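Local coordinates for periplasmic binding protein/LacI transcriptional regulator (Burkholderia multivorans, PDB 4YLE), which probably binds a simple sugar in the periplasm and delivers it to an ABC transporter as its solute-binding protein, at residues 35-40 and 67-72; 73-78 and 203-208; 151-156 and 271-276; 280-285 and 307-312. All blocks are in the same frame, centred on the assembly; numbering follows the deposited sequence.

The chain has the two-lobed fold of type I periplasmic binding proteins, and the four contacts sample each lobe and the cleft between them. Along the chain, contact 1 closes before contact 2 opens, contacts 2 and 3 interleave, and contact 4 comes last, packing on contact 1 through helix 279-295. Contact 1 pairs edge strand 66-72 with strand 34-39 of the larger sheet; contact 2, centred about 17 Å from it, bridges the lobes over the ligand cleft. Contacts 3 and 4, centres about 18 Å apart, meet where strands 274-276 and 308-314 are neighbours in that sheet. Contacts 1 and 3 lie about 29 Å apart between centres, on opposite sides of the chain's centre.

Contact 1 of 4, residues 35-40 and 67-72; sequences VALVMK and LITNGI
The first beta-alpha-beta unit of the fold brings Val-35 to Met-39 alongside Leu-67 to Ile-72 as parallel strands, with helix 45-60 as the crossover. Their short axes run 15° apart. Within these residues the first rung is Ile-68 N giving to Val-35 O at 2.8 Å, and the ladder continues with Leu-37 N to Ile-68 O, Asn-70 N to Leu-37 O and Met-39 N to Asn-70 O. The last rung differs: Ile-72 N reaches Lys-40 O at 2.9 Å, standing above that carbonyl's plane, where strand 35-39 has turned a corner.

On the face carrying Leu-37 and Thr-69, Leu-67 brings CD1 to 3.6 Å from Val-35 O and 4.1 Å from Leu-37 CB. The selenomethionine Met-39 runs beside Thr-69, both pointing the same way; a turn at its third torsion (chi3 -77°) lays CE 4.0 Å from Thr-69 CB. Thr-69 OG1 is held by Glu-51 and Lys-55 of the crossover helix. At the corner, Ile-72 directs CG1 between its own N and carbonyl carbon (chi1 50°), which presses it to 3.4 Å from Lys-40 C.

The corner sends the Lys-40 side chain toward the cleft, where Asp-124 holds its amine in a salt bridge. This side chain lies about 3 Å from an unidentified ligand, so its charge may help to hold a polar solute.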
loop_
_atom_site.group_PDB
_atom_site.type_symbol
_atom_site.label_atom_id
_atom_site.label_comp_id
_atom_site.label_asym_id
_atom_site.label_seq_id
_atom_site.Cartn_x
_atom_site.Cartn_y
_atom_site.Cartn_z
ATOM N N VAL A 35 -0.971 -5.401 -21.479
ATOM C CA VAL A 35 -1.417 -5.208 -20.092
ATOM C C VAL A 35 -0.864 -3.902 -19.554
ATOM O O VAL A 35 0.328 -3.639 -19.681
ATOM C CB VAL A 35 -0.941 -6.361 -19.172
ATOM C CG1 VAL A 35 -1.436 -6.164 -17.758
ATOM C CG2 VAL A 35 -1.426 -7.716 -19.701
ATOM N N ALA A 36 -1.730 -3.112 -18.919
ATOM C CA ALA A 36 -1.337 -1.865 -18.279
ATOM C C ALA A 36 -1.268 -2.075 -16.785
ATOM O O ALA A 36 -2.219 -2.596 -16.201
ATOM C CB ALA A 36 -2.328 -0.748 -18.601
ATOM N N LEU A 37 -0.149 -1.662 -16.188
ATOM C CA LEU A 37 0.041 -1.667 -14.704
ATOM C C LEU A 37 0.012 -0.235 -14.241
ATOM O O LEU A 37 0.903 0.538 -14.587
ATOM C CB LEU A 37 1.366 -2.308 -14.307
ATOM C CG LEU A 37 1.685 -2.286 -12.803
ATOM C CD1 LEU A 37 0.678 -3.082 -12.004
ATOM C CD2 LEU A 37 3.068 -2.846 -12.561
ATOM N N VAL A 38 -1.013 0.115 -13.458
ATOM C CA VAL A 38 -1.236 1.502 -13.039
ATOM C C VAL A 38 -1.032 1.599 -11.538
ATOM O O VAL A 38 -1.772 1.008 -10.779
ATOM C CB VAL A 38 -2.642 1.959 -13.445
ATOM C CG1 VAL A 38 -2.979 3.373 -12.884
ATOM C CG2 VAL A 38 -2.754 1.938 -14.974
HETATM N N MSE A 39 0.004 2.334 -11.141
HETATM C CA MSE A 39 0.476 2.354 -9.768
HETATM C C MSE A 39 0.220 3.704 -9.132
HETATM O O MSE A 39 -0.366 4.570 -9.734
HETATM C CB MSE A 39 1.961 2.028 -9.739
HETATM C CG MSE A 39 2.224 0.636 -10.279
HETATM SE SE MSE A 39 4.138 0.213 -10.343
HETATM C CE MSE A 39 4.529 1.254 -11.960
ATOM N N LYS A 40 0.657 3.856 -7.897
ATOM C CA LYS A 40 0.554 5.145 -7.236
ATOM C C LYS A 40 1.898 5.835 -7.374
ATOM O O LYS A 40 2.446 5.933 -8.472
ATOM C CB LYS A 40 0.120 4.974 -5.783
ATOM C CG LYS A 40 -1.318 4.457 -5.619
ATOM C CD LYS A 40 -1.670 4.042 -4.148
ATOM C CE LYS A 40 -1.605 2.507 -3.978
ATOM N NZ LYS A 40 -1.265 2.068 -2.581
ATOM N N LEU A 67 3.712 -5.011 -21.800
ATOM C CA LEU A 67 3.429 -4.383 -20.495
ATOM C C LEU A 67 3.621 -2.892 -20.599
ATOM O O LEU A 67 4.660 -2.448 -21.075
ATOM C CB LEU A 67 4.353 -4.938 -19.402
ATOM C CG LEU A 67 4.246 -4.259 -18.033
ATOM C CD1 LEU A 67 2.913 -4.575 -17.403
ATOM C CD2 LEU A 67 5.408 -4.641 -17.087
ATOM N N ILE A 68 2.629 -2.119 -20.160
ATOM C CA ILE A 68 2.761 -0.654 -20.075
ATOM C C ILE A 68 2.639 -0.278 -18.615
ATOM O O ILE A 68 1.621 -0.593 -18.029
ATOM C CB ILE A 68 1.655 0.084 -20.875
ATOM C CG1 ILE A 68 1.598 -0.442 -22.306
ATOM C CG2 ILE A 68 1.853 1.622 -20.829
ATOM C CD1 ILE A 68 2.896 -0.315 -23.075
ATOM N N THR A 69 3.654 0.375 -18.039
ATOM C CA THR A 69 3.619 0.732 -16.608
ATOM C C THR A 69 3.466 2.237 -16.467
ATOM O O THR A 69 3.967 3.009 -17.283
ATOM C CB THR A 69 4.888 0.271 -15.835
ATOM O OG1 THR A 69 6.029 1.007 -16.278
ATOM C CG2 THR A 69 5.145 -1.181 -16.045
ATOM N N ASN A 70 2.720 2.662 -15.452
ATOM C CA ASN A 70 2.541 4.084 -15.189
ATOM C C ASN A 70 2.284 4.287 -13.725
ATOM O O ASN A 70 1.697 3.434 -13.078
ATOM C CB ASN A 70 1.369 4.679 -15.956
ATOM C CG ASN A 70 1.678 4.916 -17.423
ATOM O OD1 ASN A 70 1.116 4.265 -18.308
ATOM N ND2 ASN A 70 2.566 5.866 -17.689
ATOM N N GLY A 71 2.683 5.454 -13.241
ATOM C CA GLY A 71 2.456 5.841 -11.860
ATOM C C GLY A 71 2.122 7.313 -11.849
ATOM O O GLY A 71 2.053 7.945 -12.916
ATOM N N ILE A 72 1.916 7.849 -10.651
ATOM C CA ILE A 72 1.542 9.235 -10.476
ATOM C C ILE A 72 2.629 9.944 -9.664
ATOM O O ILE A 72 3.519 9.296 -9.090
ATOM C CB ILE A 72 0.166 9.359 -9.811
ATOM C CG1 ILE A 72 0.076 8.497 -8.548
ATOM C CG2 ILE A 72 -0.905 8.930 -10.805
ATOM C CD1 ILE A 72 -1.238 8.590 -7.825
#

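Contact 2 of 4, residues 73-78 and 203-208; sequences KDETDT and GEWEID
The indole of Trp-205 takes Glu-75 CB at its edge, near the ring plane, while the Glu-75 carboxylate is turned 51° from the ring; the two side chains run roughly at right angles. Glu-75 CG also rests 3.7 Å from Trp-205 CB. The contact spans the interlobe cleft of this periplasmic binding protein fold, joining the loop after strand 66-72 to the type I' turn of 203-206 that leads into helix 207-220. Helix 177-193 packs on Trp-205 through Asn-178, Ala-179 and Arg-182, and the indole lies about 4 Å from an unidentified ligand.

A single direct hydrogen bond crosses the gap. Glu-75 N gives to Glu-206 OE2 at 2.9 Å, nearly straight. It comes from the syn side, 29° out of the carboxylate plane. Glu-206 reaches this NH by folding at its second torsion (chi2 -78°), which also brings its carboxylate against Glu-75 CB and CG. A water 2.7 Å from Glu-206 OE2 donates to it and is hydrogen-bonded to Thr-76 OG1, a second bridge.

Asp-74 holds the donating loop in shape: OD1 takes Thr-76 N in an Asx turn, and OD2 is paired with Lys-73. Asp-74 OD1 and Glu-206 OE2 remain 4.5 Å apart, a proximity of like charges that the lysine may ease. Glu-75 OE2 is bound by Asn-44 and also takes a hydrogen from another water, 2.6 Å away, that donates to Trp-205 O as well.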
loop_
_atom_site.group_PDB
_atom_site.type_symbol
_atom_site.label_atom_id
_atom_site.label_comp_id
_atom_site.label_asym_id
_atom_site.label_seq_id
_atom_site.Cartn_x
_atom_site.Cartn_y
_atom_site.Cartn_z
ATOM N N LYS A 73 2.537 11.264 -9.609
ATOM C CA LYS A 73 3.643 12.090 -9.144
ATOM C C LYS A 73 3.744 12.156 -7.639
ATOM O O LYS A 73 4.771 12.593 -7.126
ATOM C CB LYS A 73 3.513 13.505 -9.689
ATOM C CG LYS A 73 2.354 14.269 -9.075
ATOM C CD LYS A 73 2.302 15.717 -9.585
ATOM C CE LYS A 73 0.928 16.336 -9.371
ATOM N NZ LYS A 73 0.300 15.994 -8.049
ATOM N N ASP A 74 2.657 11.788 -6.957
ATOM C CA ASP A 74 2.636 11.666 -5.498
ATOM C C ASP A 74 1.491 10.728 -5.077
ATOM O O ASP A 74 0.765 10.202 -5.911
ATOM C CB ASP A 74 2.527 13.048 -4.819
ATOM C CG ASP A 74 1.290 13.811 -5.229
ATOM O OD1 ASP A 74 0.193 13.238 -5.109
ATOM O OD2 ASP A 74 1.418 14.983 -5.664
ATOM N N GLU A 75 1.348 10.488 -3.781
ATOM C CA GLU A 75 0.437 9.450 -3.316
ATOM C C GLU A 75 -1.024 9.879 -3.318
ATOM O O GLU A 75 -1.911 9.058 -3.105
ATOM C CB GLU A 75 0.837 9.012 -1.903
ATOM C CG GLU A 75 2.239 8.415 -1.835
ATOM C CD GLU A 75 2.288 6.962 -2.233
ATOM O OE1 GLU A 75 1.317 6.473 -2.856
ATOM O OE2 GLU A 75 3.304 6.307 -1.920
ATOM N N THR A 76 -1.278 11.152 -3.564
ATOM C CA THR A 76 -2.637 11.669 -3.452
ATOM C C THR A 76 -3.158 12.188 -4.775
ATOM O O THR A 76 -4.194 12.839 -4.806
ATOM C CB THR A 76 -2.717 12.799 -2.418
ATOM O OG1 THR A 76 -1.718 13.789 -2.709
ATOM C CG2 THR A 76 -2.503 12.245 -1.041
ATOM N N ASP A 77 -2.451 11.916 -5.871
ATOM C CA ASP A 77 -2.878 12.464 -7.158
ATOM C C ASP A 77 -3.865 11.521 -7.819
ATOM O O ASP A 77 -3.612 10.980 -8.905
ATOM C CB ASP A 77 -1.707 12.730 -8.113
ATOM C CG ASP A 77 -2.098 13.679 -9.245
ATOM O OD1 ASP A 77 -3.289 14.040 -9.312
ATOM O OD2 ASP A 77 -1.245 14.066 -10.072
ATOM N N THR A 78 -4.997 11.349 -7.150
ATOM C CA THR A 78 -6.120 10.575 -7.674
ATOM C C THR A 78 -6.527 11.042 -9.071
ATOM O O THR A 78 -6.754 10.218 -9.969
ATOM C CB THR A 78 -7.329 10.672 -6.718
ATOM O OG1 THR A 78 -6.948 10.165 -5.430
ATOM C CG2 THR A 78 -8.506 9.874 -7.228
ATOM N N GLY A 203 -0.668 10.869 7.662
ATOM C CA GLY A 203 0.497 11.428 7.025
ATOM C C GLY A 203 0.442 11.225 5.513
ATOM O O GLY A 203 1.432 11.462 4.841
ATOM N N GLU A 204 -0.714 10.794 5.017
ATOM C CA GLU A 204 -1.041 10.692 3.587
ATOM C C GLU A 204 -0.013 9.916 2.737
ATOM O O GLU A 204 0.147 10.191 1.556
ATOM C CB GLU A 204 -1.226 12.098 3.008
ATOM C CG GLU A 204 -2.494 12.760 3.545
ATOM C CD GLU A 204 -2.549 14.205 3.211
ATOM O OE1 GLU A 204 -2.243 14.535 2.048
ATOM O OE2 GLU A 204 -2.877 15.005 4.111
ATOM N N TRP A 205 0.665 8.982 3.394
ATOM C CA TRP A 205 1.640 8.058 2.822
ATOM C C TRP A 205 2.979 8.709 2.530
ATOM O O TRP A 205 3.873 8.044 1.989
ATOM C CB TRP A 205 1.146 7.411 1.523
ATOM C CG TRP A 205 -0.091 6.565 1.558
ATOM C CD1 TRP A 205 -1.176 6.693 0.750
ATOM C CD2 TRP A 205 -0.343 5.402 2.383
ATOM N NE1 TRP A 205 -2.091 5.706 1.020
ATOM C CE2 TRP A 205 -1.601 4.896 2.011
ATOM C CE3 TRP A 205 0.366 4.762 3.403
ATOM C CZ2 TRP A 205 -2.168 3.774 2.619
ATOM C CZ3 TRP A 205 -0.190 3.628 3.996
ATOM C CH2 TRP A 205 -1.447 3.153 3.600
ATOM N N GLU A 206 3.120 9.989 2.876
ATOM C CA GLU A 206 4.286 10.783 2.503
ATOM C C GLU A 206 5.277 11.026 3.650
ATOM O O GLU A 206 4.900 11.148 4.817
ATOM C CB GLU A 206 3.847 12.151 1.952
ATOM C CG GLU A 206 2.820 12.101 0.807
ATOM C CD GLU A 206 3.377 11.757 -0.571
ATOM O OE1 GLU A 206 4.557 11.356 -0.730
ATOM O OE2 GLU A 206 2.585 11.881 -1.538
ATOM N N ILE A 207 6.544 11.145 3.276
ATOM C CA ILE A 207 7.610 11.420 4.228
ATOM C C ILE A 207 7.374 12.722 4.968
ATOM O O ILE A 207 7.432 12.773 6.213
ATOM C CB ILE A 207 8.985 11.498 3.528
ATOM C CG1 ILE A 207 9.308 10.150 2.882
ATOM C CG2 ILE A 207 10.063 11.907 4.521
ATOM C CD1 ILE A 207 10.635 10.126 2.079
ATOM N N ASP A 208 7.111 13.801 4.243
ATOM C CA ASP A 208 7.091 15.073 4.944
ATOM C C ASP A 208 5.773 15.268 5.711
ATOM O O ASP A 208 5.794 15.782 6.824
ATOM C CB ASP A 208 7.385 16.246 4.005
ATOM C CG ASP A 208 6.587 16.219 2.748
ATOM O OD1 ASP A 208 5.702 15.342 2.606
ATOM O OD2 ASP A 208 6.868 17.088 1.887
HETATM O O HOH W 1 5.000 7.642 -0.415
HETATM O O HOH W 2 0.748 13.802 -1.338
#

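Contact 3 of 4, residues 151-156 and 271-276; sequences RKVGDY and VLATAD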
loop_
_atom_site.group_PDB
_atom_site.type_symbol
_atom_site.label_atom_id
_atom_site.label_comp_id
_atom_site.label_asym_id
_atom_site.label_seq_id
_atom_site.Cartn_x
_atom_site.Cartn_y
_atom_site.Cartn_z
ATOM N N ARG A 151 -0.871 -6.070 12.344
ATOM C CA ARG A 151 -0.914 -6.739 13.655
ATOM C C ARG A 151 0.412 -7.410 13.956
ATOM O O ARG A 151 0.873 -7.370 15.097
ATOM C CB ARG A 151 -2.034 -7.768 13.703
ATOM C CG ARG A 151 -2.154 -8.586 15.036
ATOM C CD ARG A 151 -2.525 -7.719 16.212
ATOM N NE ARG A 151 -2.470 -8.471 17.475
ATOM C CZ ARG A 151 -3.498 -9.121 18.014
ATOM N NH1 ARG A 151 -4.692 -9.111 17.432
ATOM N NH2 ARG A 151 -3.333 -9.781 19.151
ATOM N N LYS A 152 1.024 -8.042 12.949
ATOM C CA LYS A 152 2.364 -8.612 13.142
ATOM C C LYS A 152 3.367 -7.555 13.622
ATOM O O LYS A 152 4.143 -7.800 14.542
ATOM C CB LYS A 152 2.892 -9.228 11.849
ATOM C CG LYS A 152 2.230 -10.525 11.445
ATOM C CD LYS A 152 2.883 -11.076 10.190
ATOM C CE LYS A 152 2.374 -12.482 9.892
ATOM N NZ LYS A 152 3.236 -13.199 8.895
ATOM N N VAL A 153 3.391 -6.404 12.943
ATOM C CA VAL A 153 4.314 -5.322 13.261
ATOM C C VAL A 153 3.993 -4.781 14.650
ATOM O O VAL A 153 4.873 -4.664 15.483
ATOM C CB VAL A 153 4.247 -4.218 12.216
ATOM C CG1 VAL A 153 5.174 -3.047 12.586
ATOM C CG2 VAL A 153 4.614 -4.828 10.827
ATOM N N GLY A 154 2.725 -4.486 14.891
ATOM C CA GLY A 154 2.287 -4.031 16.200
ATOM C C GLY A 154 2.637 -4.983 17.342
ATOM O O GLY A 154 3.040 -4.532 18.443
ATOM N N ASP A 155 2.483 -6.288 17.111
ATOM C CA ASP A 155 2.812 -7.290 18.135
ATOM C C ASP A 155 4.281 -7.268 18.517
ATOM O O ASP A 155 4.612 -7.433 19.690
ATOM C CB ASP A 155 2.448 -8.713 17.663
ATOM C CG ASP A 155 0.955 -9.001 17.728
ATOM O OD1 ASP A 155 0.216 -8.247 18.394
ATOM O OD2 ASP A 155 0.527 -9.999 17.105
ATOM N N TYR A 156 5.165 -7.134 17.541
ATOM C CA TYR A 156 6.586 -7.069 17.840
ATOM C C TYR A 156 6.898 -5.849 18.715
ATOM O O TYR A 156 7.604 -5.956 19.724
ATOM C CB TYR A 156 7.403 -7.038 16.554
ATOM C CG TYR A 156 8.881 -7.240 16.793
ATOM C CD1 TYR A 156 9.394 -8.491 17.127
ATOM C CD2 TYR A 156 9.751 -6.187 16.709
ATOM C CE1 TYR A 156 10.755 -8.670 17.352
ATOM C CE2 TYR A 156 11.106 -6.356 16.936
ATOM C CZ TYR A 156 11.603 -7.590 17.248
ATOM O OH TYR A 156 12.960 -7.747 17.485
ATOM N N VAL A 271 14.659 2.399 13.401
ATOM C CA VAL A 271 13.357 1.744 13.158
ATOM C C VAL A 271 13.375 0.327 13.743
ATOM O O VAL A 271 14.320 -0.432 13.518
ATOM C CB VAL A 271 13.053 1.686 11.667
ATOM C CG1 VAL A 271 11.774 0.895 11.388
ATOM C CG2 VAL A 271 12.908 3.070 11.134
ATOM N N LEU A 272 12.330 -0.031 14.482
ATOM C CA LEU A 272 12.269 -1.309 15.165
ATOM C C LEU A 272 11.755 -2.483 14.315
ATOM O O LEU A 272 12.214 -3.619 14.459
ATOM C CB LEU A 272 11.389 -1.170 16.413
ATOM C CG LEU A 272 11.128 -2.469 17.180
ATOM C CD1 LEU A 272 12.398 -2.879 17.922
ATOM C CD2 LEU A 272 9.944 -2.320 18.140
ATOM N N ALA A 273 10.790 -2.217 13.458
ATOM C CA ALA A 273 10.221 -3.263 12.615
ATOM C C ALA A 273 9.497 -2.662 11.442
ATOM O O ALA A 273 9.057 -1.521 11.485
ATOM C CB ALA A 273 9.270 -4.126 13.414
ATOM N N THR A 274 9.380 -3.464 10.394
ATOM C CA THR A 274 8.558 -3.138 9.240
ATOM C C THR A 274 7.948 -4.455 8.763
ATOM O O THR A 274 7.978 -5.432 9.494
ATOM C CB THR A 274 9.377 -2.460 8.144
ATOM O OG1 THR A 274 8.512 -2.035 7.083
ATOM C CG2 THR A 274 10.459 -3.376 7.577
ATOM N N ALA A 275 7.376 -4.480 7.563
ATOM C CA ALA A 275 6.776 -5.719 7.053
ATOM C C ALA A 275 6.986 -5.745 5.574
ATOM O O ALA A 275 6.924 -4.698 4.914
ATOM C CB ALA A 275 5.297 -5.813 7.378
ATOM N N ASP A 276 7.219 -6.939 5.036
ATOM C CA ASP A 276 7.328 -7.075 3.596
ATOM C C ASP A 276 5.996 -7.606 3.096
ATOM O O ASP A 276 5.544 -8.659 3.523
ATOM C CB ASP A 276 8.479 -7.993 3.209
ATOM C CG ASP A 276 8.970 -7.752 1.789
ATOM O OD1 ASP A 276 8.149 -7.359 0.938
ATOM O OD2 ASP A 276 10.167 -7.950 1.516
#
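Apolar contacts carry this meeting of helix 146-160 with the chain entering strand 274-276, and no hydrogen bond crosses between the two segments. Val-153 and Tyr-156, one turn apart in the sequence of the helix, supply the touching groups. Val-153 divides its branches: CG2 lies 3.7 Å from Ala-275 CB, whereas CG1 is more distant, 4.3 Å from Ala-273 CB. With CG1 opposite the backbone N (chi1 177°), the two methyls spread along the opposing chain and reach Ala-273 and Ala-275, which flank Thr-274 and point toward the helix. The same CG2 also packs against the backbone, 3.7 Å from Thr-274 O.

The aromatic contact is made by CD2 and CE2 of Tyr-156. CE2 sits 3.8 Å from Leu-272 CD1, and CD2 is 3.9 Å from Ala-273 CB, both reaching the ring obliquely. The leucine meets the ring with CG as well as CD1. Ala-273 is thus shared, touched by Tyr-156 and by Val-153.

Among polar groups, Thr-274 turns its side chain away from the helix, and its OG1 is bonded to Asp-232 and Asn-258. The salt bridge belongs to the helix: Arg-151 NE gives to Asp-155 OD1 at 2.8 Å, in the guanidinium plane.

Val-254 packs on Val-153 and Ala-273, Leu-313 on Tyr-156 and Ala-273, and Val-311 on Ala-275. Leu-272 and Ala-273 make backbone bonds to Val-253 and Gly-255 beside the smaller sheet, and Thr-274 to Val-314 of the larger, consistent with a crossover between the lobes of a type I periplasmic binding protein.

Contact 4 of 4, residues 280-285 and 307-312; sequences AKQAVF and VETPVD
Thr-309 is the tight centre of this contact, wedged among side chains of helix 279-295 without a hydrogen bond between the two segments. Its CG2 lies 3.8 Å from Lys-281 CD, the two side chains running alongside in opposite senses. Its OG1 stands 3.8 Å from Gln-282 CG, with the glutamine crossing the threonine at about a right angle. Thr-309 puts OG1 between its own N and carbonyl carbon (chi1 48°), which turns the hydroxyl to Gln-282 and the methyl to the lysine.

Lys-281 does more than meet the threonine. Bent at its third and fourth torsions (chi3 -86°), it brings CE to 3.8 Å from Pro-310 CD, so the proline, though exposed, is closely met. Lys-281 CG lies 3.7 Å above the centre of the Phe-285 ring, and the lysine thus touches both rings with different carbons.

Toward the exposed Val-307 the packing is sparser. Val-307 CG1 comes only to the edge of the Phe-285 ring, 4.3 Å from CD2, and Thr-309 CG2 approaches that same CD2 obliquely at 4.2 Å.

Gln-282 NE2 is bonded to Gln-277 O. Pro-144 of strand 141-144 packs against both Gln-282 and Thr-309, and Val-142 against Phe-285, while Phe-46 and Met-50 of helix 45-60 touch Gln-282 and Ala-283, so helix 279-295 packs beside helix 45-60 and against strands 141-144 and 308-314.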
loop_
_atom_site.group_PDB
_atom_site.type_symbol
_atom_site.label_atom_id
_atom_site.label_comp_id
_atom_site.label_asym_id
_atom_site.label_seq_id
_atom_site.Cartn_x
_atom_site.Cartn_y
_atom_site.Cartn_z
ATOM N N ALA A 280 6.371 -6.743 -5.798
ATOM C CA ALA A 280 6.596 -7.322 -7.096
ATOM C C ALA A 280 5.623 -8.487 -7.253
ATOM O O ALA A 280 5.068 -8.675 -8.310
ATOM C CB ALA A 280 8.020 -7.794 -7.235
ATOM N N LYS A 281 5.461 -9.286 -6.203
ATOM C CA LYS A 281 4.517 -10.404 -6.246
ATOM C C LYS A 281 3.105 -9.927 -6.561
ATOM O O LYS A 281 2.431 -10.531 -7.371
ATOM C CB LYS A 281 4.526 -11.159 -4.917
ATOM C CG LYS A 281 3.530 -12.334 -4.875
ATOM C CD LYS A 281 3.269 -12.759 -3.426
ATOM C CE LYS A 281 4.263 -13.730 -2.950
ATOM N NZ LYS A 281 4.133 -15.030 -3.650
ATOM N N GLN A 282 2.667 -8.837 -5.928
ATOM C CA GLN A 282 1.302 -8.360 -6.155
ATOM C C GLN A 282 1.085 -8.016 -7.607
ATOM O O GLN A 282 0.041 -8.416 -8.214
ATOM C CB GLN A 282 0.979 -7.172 -5.282
ATOM C CG GLN A 282 0.940 -7.512 -3.818
ATOM C CD GLN A 282 0.478 -6.349 -3.001
ATOM O OE1 GLN A 282 -0.562 -5.770 -3.276
ATOM N NE2 GLN A 282 1.235 -6.013 -1.957
ATOM N N ALA A 283 2.058 -7.330 -8.211
ATOM C CA ALA A 283 1.913 -6.931 -9.603
ATOM C C ALA A 283 1.987 -8.155 -10.525
ATOM O O ALA A 283 1.228 -8.258 -11.494
ATOM C CB ALA A 283 2.949 -5.941 -9.990
ATOM N N VAL A 284 2.924 -9.056 -10.265
ATOM C CA VAL A 284 3.067 -10.223 -11.114
ATOM C C VAL A 284 1.805 -11.101 -11.032
ATOM O O VAL A 284 1.296 -11.550 -12.062
ATOM C CB VAL A 284 4.336 -11.049 -10.759
ATOM C CG1 VAL A 284 4.351 -12.404 -11.446
ATOM C CG2 VAL A 284 5.596 -10.246 -11.161
ATOM N N PHE A 285 1.278 -11.294 -9.838
ATOM C CA PHE A 285 0.124 -12.178 -9.666
ATOM C C PHE A 285 -1.083 -11.449 -10.253
ATOM O O PHE A 285 -1.998 -12.053 -10.786
ATOM C CB PHE A 285 -0.116 -12.527 -8.193
ATOM C CG PHE A 285 0.751 -13.624 -7.641
ATOM C CD1 PHE A 285 2.009 -13.905 -8.157
ATOM C CD2 PHE A 285 0.314 -14.343 -6.547
ATOM C CE1 PHE A 285 2.792 -14.900 -7.599
ATOM C CE2 PHE A 285 1.079 -15.332 -6.003
ATOM C CZ PHE A 285 2.317 -15.613 -6.528
ATOM N N VAL A 307 -7.351 -13.805 -4.024
ATOM C CA VAL A 307 -5.948 -14.201 -3.929
ATOM C C VAL A 307 -5.245 -13.385 -2.858
ATOM O O VAL A 307 -4.915 -12.215 -3.082
ATOM C CB VAL A 307 -5.194 -14.002 -5.258
ATOM C CG1 VAL A 307 -3.702 -14.381 -5.104
ATOM C CG2 VAL A 307 -5.859 -14.787 -6.382
ATOM N N GLU A 308 -5.026 -13.989 -1.691
ATOM C CA GLU A 308 -4.329 -13.277 -0.628
ATOM C C GLU A 308 -2.844 -13.497 -0.763
ATOM O O GLU A 308 -2.385 -14.634 -0.830
ATOM C CB GLU A 308 -4.786 -13.724 0.757
ATOM C CG GLU A 308 -4.187 -12.847 1.859
ATOM C CD GLU A 308 -4.601 -13.280 3.241
ATOM O OE1 GLU A 308 -5.803 -13.524 3.418
ATOM O OE2 GLU A 308 -3.718 -13.383 4.133
ATOM N N THR A 309 -2.094 -12.403 -0.774
ATOM C CA THR A 309 -0.643 -12.487 -0.829
ATOM C C THR A 309 -0.120 -12.275 0.582
ATOM O O THR A 309 -0.774 -11.589 1.381
ATOM C CB THR A 309 -0.047 -11.454 -1.803
ATOM O OG1 THR A 309 -0.620 -10.175 -1.563
ATOM C CG2 THR A 309 -0.356 -11.791 -3.231
ATOM N N PRO A 310 1.041 -12.870 0.908
ATOM C CA PRO A 310 1.464 -12.875 2.310
ATOM C C PRO A 310 2.135 -11.591 2.775
ATOM O O PRO A 310 2.580 -10.781 1.979
ATOM C CB PRO A 310 2.462 -14.030 2.361
ATOM C CG PRO A 310 3.047 -14.050 0.972
ATOM C CD PRO A 310 1.919 -13.703 0.068
ATOM N N VAL A 311 2.194 -11.436 4.094
ATOM C CA VAL A 311 2.929 -10.342 4.714
ATOM C C VAL A 311 3.829 -10.906 5.824
ATOM O O VAL A 311 3.362 -11.630 6.684
ATOM C CB VAL A 311 1.987 -9.318 5.316
ATOM C CG1 VAL A 311 2.795 -8.210 5.979
ATOM C CG2 VAL A 311 1.084 -8.736 4.265
ATOM N N ASP A 312 5.116 -10.594 5.783
ATOM C CA ASP A 312 6.027 -11.057 6.824
ATOM C C ASP A 312 6.667 -9.917 7.583
ATOM O O ASP A 312 7.050 -8.897 7.017
ATOM C CB ASP A 312 7.116 -11.921 6.227
ATOM C CG ASP A 312 6.570 -13.200 5.661
ATOM O OD1 ASP A 312 6.021 -13.986 6.448
ATOM O OD2 ASP A 312 6.660 -13.391 4.437
#